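Local coordinates for aminotransferase, class V family protein (Trichomonas vaginalis, PDB 5F8V) that probably catalyses the pyridoxal-phosphate-dependent transamination of O-phospho-L-serine with 2-oxoglutarate, giving 3-phosphooxypyruvate and L-glutamate, in the pathway of L-serine biosynthesis, at residues P17-E22 with E262-L267; R60-V65 with H256-I261; G161-Q166 with L183-T188. All coordinates share one frame; numbering follows the deposited sequence.

Contact 1. Residues P17-E22 with E262-L267; sequences PLECLE and EEKGGL
Glu-19 of one helix reaches the C-terminal end of another, where Glu-263 and Lys-264 meet it with opposite electrical effects. The two glutamates run antiparallel alongside each other, their carboxylate planes 27° apart, and Glu-19 OE2 comes within 3.7 Å of Glu-263 OE1. Such a pairing of like charges would cost energy alone, but Arg-23, one turn further along the helix of Glu-19, forms a salt bridge with each of these oxygens and probably offsets it. On the other branch, Glu-19 OE1 has a long ion pair with Lys-264 NZ at 3.9 Å, no shorter than its approach to the methylene CE. OE1 also takes a weak hydrogen bond from Trp-260 NE1. Lys-264 bends at its second torsion (chi2 -65°) and then runs extended toward the glutamate from the opposite direction. This is the loose, solvent-facing side of the contact: few atoms touch, and no hydrogen bond spans the segments. The tighter packing is at Pro-17, the N-cap of its helix, and Cys-20, both against Trp-260. The lysine follows the last helical residue, and Gly-265 closes the turn in a Schellman motif, its N bonded to Glu-262 O at 3.1 Å. The contact joins the start of helix 18-26 to the end of helix 248-263, just before helix 267-286 begins, with helix 46-63 beside Glu-262 and Leu-267 and the second subunit against Leu-18, Leu-21 and Glu-22.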
# COMPACT_ATOMS: atom_id res chain seq x y z
N PRO A 17 15.41 -0.24 12.92
CA PRO A 17 15.96 -0.49 14.25
C PRO A 17 15.63 -1.90 14.75
O PRO A 17 14.47 -2.31 14.69
CB PRO A 17 15.29 0.57 15.12
CG PRO A 17 14.93 1.66 14.18
CD PRO A 17 14.53 0.94 12.92
N LEU A 18 16.65 -2.64 15.21
CA LEU A 18 16.45 -4.02 15.66
C LEU A 18 15.43 -4.11 16.80
O LEU A 18 14.60 -5.03 16.82
CB LEU A 18 17.79 -4.65 16.09
CG LEU A 18 17.79 -6.13 16.48
CD1 LEU A 18 17.18 -7.02 15.40
CD2 LEU A 18 19.21 -6.58 16.79
N GLU A 19 15.47 -3.14 17.71
CA GLU A 19 14.49 -3.02 18.80
C GLU A 19 13.05 -3.03 18.28
O GLU A 19 12.18 -3.65 18.88
CB GLU A 19 14.68 -1.70 19.58
CG GLU A 19 16.00 -1.52 20.32
CD GLU A 19 16.25 -0.05 20.68
OE1 GLU A 19 17.22 0.55 20.17
OE2 GLU A 19 15.45 0.51 21.47
N CYS A 20 12.81 -2.32 17.18
CA CYS A 20 11.49 -2.28 16.56
C CYS A 20 11.09 -3.63 15.98
O CYS A 20 9.95 -4.07 16.13
CB CYS A 20 11.42 -1.19 15.50
SG CYS A 20 11.61 0.48 16.17
N LEU A 21 12.04 -4.32 15.34
CA LEU A 21 11.78 -5.66 14.83
C LEU A 21 11.49 -6.63 16.00
O LEU A 21 10.55 -7.43 15.93
CB LEU A 21 12.96 -6.15 13.99
CG LEU A 21 13.30 -5.34 12.73
CD1 LEU A 21 14.68 -5.70 12.20
CD2 LEU A 21 12.24 -5.49 11.65
N GLU A 22 12.27 -6.52 17.07
CA GLU A 22 12.08 -7.38 18.25
C GLU A 22 10.75 -7.11 18.96
O GLU A 22 10.07 -8.05 19.36
CB GLU A 22 13.25 -7.21 19.23
CG GLU A 22 14.54 -7.79 18.67
CD GLU A 22 15.77 -7.46 19.49
OE1 GLU A 22 15.77 -6.46 20.24
OE2 GLU A 22 16.76 -8.22 19.36
N GLU A 262 12.11 9.14 19.13
CA GLU A 262 11.95 9.95 20.35
C GLU A 262 12.89 9.48 21.46
O GLU A 262 13.51 10.31 22.14
CB GLU A 262 10.50 9.95 20.84
CG GLU A 262 9.57 10.72 19.92
CD GLU A 262 8.14 10.74 20.41
OE1 GLU A 262 7.58 9.68 20.75
OE2 GLU A 262 7.55 11.84 20.44
N GLU A 263 13.03 8.16 21.60
CA GLU A 263 13.92 7.56 22.61
C GLU A 263 15.38 7.99 22.41
O GLU A 263 16.12 8.16 23.39
CB GLU A 263 13.82 6.02 22.60
CG GLU A 263 12.50 5.48 23.13
CD GLU A 263 12.22 4.02 22.78
OE1 GLU A 263 13.15 3.26 22.44
OE2 GLU A 263 11.04 3.62 22.87
N LYS A 264 15.79 8.16 21.15
CA LYS A 264 17.16 8.57 20.80
C LYS A 264 17.40 10.09 20.77
O LYS A 264 18.51 10.52 20.41
CB LYS A 264 17.56 7.95 19.44
CG LYS A 264 17.49 6.42 19.40
CD LYS A 264 18.49 5.78 20.34
CE LYS A 264 18.46 4.26 20.24
NZ LYS A 264 19.40 3.65 21.22
N GLY A 265 16.41 10.90 21.16
CA GLY A 265 16.61 12.34 21.36
C GLY A 265 15.93 13.28 20.36
O GLY A 265 16.08 14.49 20.47
N GLY A 266 15.17 12.72 19.42
CA GLY A 266 14.40 13.52 18.47
C GLY A 266 15.14 13.76 17.17
O GLY A 266 16.20 13.17 16.93
N LEU A 267 14.58 14.63 16.34
CA LEU A 267 15.06 14.83 14.96
C LEU A 267 16.38 15.58 14.88
O LEU A 267 17.15 15.36 13.93
CB LEU A 267 14.00 15.56 14.12
CG LEU A 267 12.65 14.83 14.03
CD1 LEU A 267 11.74 15.59 13.09
CD2 LEU A 267 12.79 13.39 13.57

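Contact 2. Residues R60-V65 with H256-I261; sequences RTLLQV and HIFKWI
An apolar helix-to-helix contact, largely buried, is formed here by Leu-62, near the end of helix 46-63, which sets its forked tip against the buried Phe-258 and Ile-261 of helix 248-263. The two methyls divide the work. CD1 lies 3.7 Å from Phe-258 CB and approaches the root of the ring obliquely, while CD2 rests 3.7 Å from Ile-261 CG2. Leu-62 crosses both partners at about a right angle, so it meets them with its branches rather than lying along them. In Ile-261 the CG1 arm stands anti to the carbonyl carbon (chi1 -66°), which leaves CG2 as the methyl presented to the leucine. The helices belong to the fold type I architecture of pyridoxal-phosphate enzymes, whose large domain is built round a mostly parallel seven-stranded sheet. Helix 46-63 leads into strand 69-75, at one edge of the sheet within this chain, and Phe-258 also touches Phe-73 of that strand. Between helix and strand the chain turns through a Schellman motif: Gln-64 takes positive phi, and Val-65 N bonds back to Arg-60 O at 3.1 Å. Side chains reinforce the turn. Gln-64 NE2 donates in the carbonyl plane to a lone pair of Thr-61 O at 2.8 Å, an oxygen that also accepts from Gln-64 N. Arg-60 NH1 reaches Val-65 O at 3.0 Å, above that carbonyl plane, while NH2 bonds to Phe-69 O.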
# COMPACT_ATOMS: atom_id res chain seq x y z
N ARG A 60 3.32 14.30 14.54
CA ARG A 60 3.16 15.75 14.71
C ARG A 60 4.12 16.29 15.76
O ARG A 60 4.72 17.34 15.54
CB ARG A 60 1.70 16.13 15.06
CG ARG A 60 1.49 17.63 15.20
CD ARG A 60 0.05 18.02 15.50
NE ARG A 60 -0.89 17.60 14.47
CZ ARG A 60 -1.02 18.15 13.26
NH1 ARG A 60 -0.26 19.17 12.86
NH2 ARG A 60 -1.93 17.67 12.42
N THR A 61 4.28 15.57 16.87
CA THR A 61 5.19 15.97 17.95
C THR A 61 6.64 15.95 17.46
O THR A 61 7.34 16.95 17.59
CB THR A 61 5.03 15.08 19.20
OG1 THR A 61 3.76 15.34 19.81
CG2 THR A 61 6.12 15.35 20.23
N LEU A 62 7.07 14.82 16.91
CA LEU A 62 8.43 14.66 16.37
C LEU A 62 8.84 15.80 15.46
O LEU A 62 9.92 16.37 15.62
CB LEU A 62 8.54 13.36 15.56
CG LEU A 62 8.92 12.07 16.27
CD1 LEU A 62 8.88 10.95 15.24
CD2 LEU A 62 10.29 12.18 16.91
N LEU A 63 7.98 16.13 14.51
CA LEU A 63 8.26 17.19 13.53
C LEU A 63 7.83 18.59 13.94
O LEU A 63 8.22 19.55 13.29
CB LEU A 63 7.59 16.86 12.20
CG LEU A 63 8.32 15.94 11.24
CD1 LEU A 63 7.33 15.43 10.20
CD2 LEU A 63 9.48 16.65 10.57
N GLN A 64 7.03 18.71 15.00
CA GLN A 64 6.35 19.96 15.35
C GLN A 64 5.62 20.51 14.13
O GLN A 64 5.81 21.66 13.73
CB GLN A 64 7.33 20.99 15.95
CG GLN A 64 7.91 20.56 17.30
CD GLN A 64 6.85 20.51 18.39
OE1 GLN A 64 6.53 21.54 19.00
NE2 GLN A 64 6.31 19.32 18.65
N VAL A 65 4.80 19.65 13.53
CA VAL A 65 3.99 20.04 12.39
C VAL A 65 2.95 21.05 12.91
O VAL A 65 2.18 20.71 13.79
CB VAL A 65 3.28 18.84 11.73
CG1 VAL A 65 2.47 19.32 10.52
CG2 VAL A 65 4.27 17.75 11.32
N HIS A 256 6.11 2.50 15.83
CA HIS A 256 7.21 1.92 16.61
C HIS A 256 8.53 2.65 16.35
O HIS A 256 9.26 2.94 17.29
CB HIS A 256 7.35 0.42 16.36
CG HIS A 256 6.56 -0.43 17.30
ND1 HIS A 256 6.78 -0.42 18.66
CD2 HIS A 256 5.59 -1.35 17.09
CE1 HIS A 256 5.96 -1.27 19.25
NE2 HIS A 256 5.22 -1.85 18.32
N ILE A 257 8.81 2.94 15.09
CA ILE A 257 9.98 3.72 14.71
C ILE A 257 9.90 5.16 15.23
O ILE A 257 10.90 5.68 15.70
CB ILE A 257 10.25 3.70 13.18
CG1 ILE A 257 10.60 2.28 12.72
CG2 ILE A 257 11.40 4.65 12.83
CD1 ILE A 257 10.51 2.08 11.22
N PHE A 258 8.73 5.79 15.18
CA PHE A 258 8.58 7.15 15.74
C PHE A 258 8.98 7.18 17.22
O PHE A 258 9.74 8.05 17.66
CB PHE A 258 7.15 7.70 15.56
CG PHE A 258 6.68 7.81 14.13
CD1 PHE A 258 7.57 7.87 13.04
CD2 PHE A 258 5.32 7.89 13.86
CE1 PHE A 258 7.09 7.97 11.74
CE2 PHE A 258 4.84 7.99 12.56
CZ PHE A 258 5.73 8.02 11.50
N LYS A 259 8.49 6.20 17.98
CA LYS A 259 8.86 6.06 19.39
C LYS A 259 10.37 5.88 19.52
O LYS A 259 11.02 6.55 20.32
CB LYS A 259 8.17 4.85 20.03
CG LYS A 259 6.65 4.91 20.09
CD LYS A 259 6.08 3.53 20.38
CE LYS A 259 4.57 3.52 20.38
NZ LYS A 259 4.00 2.14 20.39
N TRP A 260 10.94 4.99 18.71
CA TRP A 260 12.39 4.78 18.74
C TRP A 260 13.18 6.07 18.48
O TRP A 260 14.17 6.31 19.16
CB TRP A 260 12.80 3.67 17.77
CG TRP A 260 14.27 3.49 17.66
CD1 TRP A 260 15.08 2.72 18.45
CD2 TRP A 260 15.12 4.08 16.68
NE1 TRP A 260 16.38 2.80 18.02
CE2 TRP A 260 16.43 3.63 16.93
CE3 TRP A 260 14.90 4.95 15.61
CZ2 TRP A 260 17.52 4.03 16.16
CZ3 TRP A 260 15.99 5.35 14.83
CH2 TRP A 260 17.28 4.88 15.12
N ILE A 261 12.73 6.89 17.54
CA ILE A 261 13.37 8.18 17.27
C ILE A 261 13.28 9.11 18.48
O ILE A 261 14.25 9.79 18.81
CB ILE A 261 12.75 8.89 16.03
CG1 ILE A 261 13.04 8.10 14.75
CG2 ILE A 261 13.31 10.31 15.89
CD1 ILE A 261 12.27 8.58 13.54

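Contact 3. Residues G161-Q166 with L183-T188; sequences GIEFQQ and LSRPIT
The guanidinium of Arg-185 lies under the carboxylate of Glu-163, with Phe-164 O at its edge. The two planes are only 23° apart, so the flat groups are stacked rather than joined edge to edge. Glu-163 OE2 hangs 3.8 Å above the guanidinium plane, over its centre, and its distance to Arg-185 NH2 is a long 3.9 Å; no N-H points at it. Gln-165 O lies more loosely over the opposite face. At the edge, near the plane, Phe-164 O accepts the main bond: Arg-185 NH2 approaches almost along the C=O axis at 2.6 Å, with an N-H...O angle of 151°. NH1 adds a weak, bent second bond to the same oxygen at 3.2 Å.

The arginine reaches across because its chain is extended from CG to NE, after a first torsion (chi1 54°) that wedges CG between the backbone N and the carbonyl carbon. Glu-163 comes from the opposite direction, CG anti to its own N, also extended. The nearest CA atoms, those of Gln-165 and Arg-185, are 10.4 Å apart, and the side chains bridge the gap. The arginine belongs to the loop between strands 174-177 and 193-199, the latter shortly before Lys-202, which carries the pyridoxal phosphate. Glu-163 belongs to the short, weakly bonded strand 162-163, which runs antiparallel to 156-157; at its start Gly-161 and Ile-162 both face Glu-157 in a G1 beta bulge.

Both charged groups have further partners: Glu-163 OE2 forms a salt bridge with Arg-302 and accepts from Asn-181, while Arg-185 NH2 has a salt bridge with Asp-155. The stack is thus one link in a run of alternating charges, in which electrostatic attraction probably supplements a directional bond made to the backbone.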
# COMPACT_ATOMS: atom_id res chain seq x y z
N GLY A 161 23.03 11.46 -4.68
CA GLY A 161 23.57 11.95 -3.40
C GLY A 161 23.63 13.47 -3.29
O GLY A 161 24.59 14.00 -2.75
N ILE A 162 22.61 14.14 -3.82
CA ILE A 162 22.47 15.61 -3.77
C ILE A 162 21.33 15.98 -2.81
O ILE A 162 20.20 15.58 -3.04
CB ILE A 162 22.20 16.19 -5.18
CG1 ILE A 162 23.38 15.85 -6.11
CG2 ILE A 162 22.02 17.72 -5.13
CD1 ILE A 162 23.27 16.37 -7.52
N GLU A 163 21.64 16.72 -1.75
CA GLU A 163 20.68 17.09 -0.71
C GLU A 163 20.71 18.59 -0.48
O GLU A 163 21.78 19.20 -0.47
CB GLU A 163 21.00 16.37 0.62
CG GLU A 163 19.91 16.49 1.69
CD GLU A 163 20.18 15.63 2.92
OE1 GLU A 163 21.34 15.53 3.36
OE2 GLU A 163 19.22 15.03 3.46
N PHE A 164 19.53 19.17 -0.27
CA PHE A 164 19.41 20.58 0.04
C PHE A 164 19.67 20.76 1.52
O PHE A 164 19.14 19.99 2.32
CB PHE A 164 18.01 21.09 -0.27
CG PHE A 164 17.74 21.29 -1.72
CD1 PHE A 164 17.69 22.57 -2.26
CD2 PHE A 164 17.52 20.20 -2.55
CE1 PHE A 164 17.44 22.76 -3.61
CE2 PHE A 164 17.26 20.39 -3.90
CZ PHE A 164 17.21 21.67 -4.43
N GLN A 165 20.45 21.77 1.88
CA GLN A 165 20.67 22.09 3.29
C GLN A 165 19.51 22.90 3.89
O GLN A 165 19.22 22.78 5.08
CB GLN A 165 22.00 22.83 3.48
CG GLN A 165 23.20 21.99 3.04
CD GLN A 165 24.53 22.54 3.52
OE1 GLN A 165 24.74 23.76 3.57
NE2 GLN A 165 25.45 21.64 3.88
N GLN A 166 18.86 23.72 3.06
CA GLN A 166 17.68 24.51 3.46
C GLN A 166 16.68 24.56 2.31
O GLN A 166 17.05 24.31 1.16
CB GLN A 166 18.11 25.92 3.87
CG GLN A 166 18.64 26.79 2.74
CD GLN A 166 19.59 27.88 3.20
OE1 GLN A 166 19.27 29.07 3.13
NE2 GLN A 166 20.77 27.48 3.66
N LEU A 183 12.36 12.58 8.45
CA LEU A 183 12.69 12.32 9.87
C LEU A 183 14.18 12.02 10.11
O LEU A 183 14.54 11.39 11.11
CB LEU A 183 11.79 11.22 10.46
CG LEU A 183 10.28 11.43 10.25
CD1 LEU A 183 9.53 10.14 10.48
CD2 LEU A 183 9.75 12.53 11.17
N SER A 184 15.04 12.50 9.21
CA SER A 184 16.48 12.46 9.40
C SER A 184 16.98 13.77 9.99
O SER A 184 18.15 13.86 10.36
CB SER A 184 17.19 12.17 8.08
OG SER A 184 17.17 13.30 7.22
N ARG A 185 16.11 14.78 10.05
CA ARG A 185 16.43 16.08 10.62
C ARG A 185 15.16 16.92 10.86
O ARG A 185 14.09 16.60 10.32
CB ARG A 185 17.37 16.85 9.69
CG ARG A 185 16.87 16.97 8.27
CD ARG A 185 17.86 17.76 7.44
NE ARG A 185 17.38 18.00 6.08
CZ ARG A 185 18.15 18.38 5.06
NH1 ARG A 185 19.46 18.61 5.22
NH2 ARG A 185 17.61 18.56 3.86
N PRO A 186 15.27 18.01 11.64
CA PRO A 186 14.10 18.87 11.82
C PRO A 186 13.68 19.59 10.54
O PRO A 186 14.51 19.79 9.65
CB PRO A 186 14.56 19.90 12.87
CG PRO A 186 15.73 19.26 13.54
CD PRO A 186 16.41 18.49 12.44
N ILE A 187 12.41 19.97 10.46
CA ILE A 187 11.89 20.77 9.37
C ILE A 187 11.47 22.11 9.97
O ILE A 187 10.75 22.14 10.96
CB ILE A 187 10.69 20.07 8.68
CG1 ILE A 187 11.18 18.84 7.91
CG2 ILE A 187 9.98 21.03 7.74
CD1 ILE A 187 10.07 17.93 7.41
N THR A 188 11.95 23.20 9.37
CA THR A 188 11.53 24.57 9.71
C THR A 188 10.96 25.25 8.46
O THR A 188 10.88 24.64 7.38
CB THR A 188 12.72 25.40 10.24
OG1 THR A 188 13.75 25.46 9.24
CG2 THR A 188 13.28 24.79 11.52

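Contacts 1 and 2 use successive parts of one helix, 248-263: its interior face meets helix 46-63 in contact 2, and its end meets helix 18-26 in contact 1. Their chemistry follows depth, with hydrocarbon in the buried contact and loosely paired charges on the surface. Contact 3, partly buried, relies instead on a hydrogen bond to a backbone carbonyl, with a long, stacked ion pair beside it, between a short strand with its following turn and a loop. It is not isolated from the others: Leu-183 reaches Phe-258 and Leu-63 of contact 2, and Leu-267 of contact 1 packs against the 183-188 loop. Along the chain, contact 3 nests inside contact 2, and contact 2 inside contact 1.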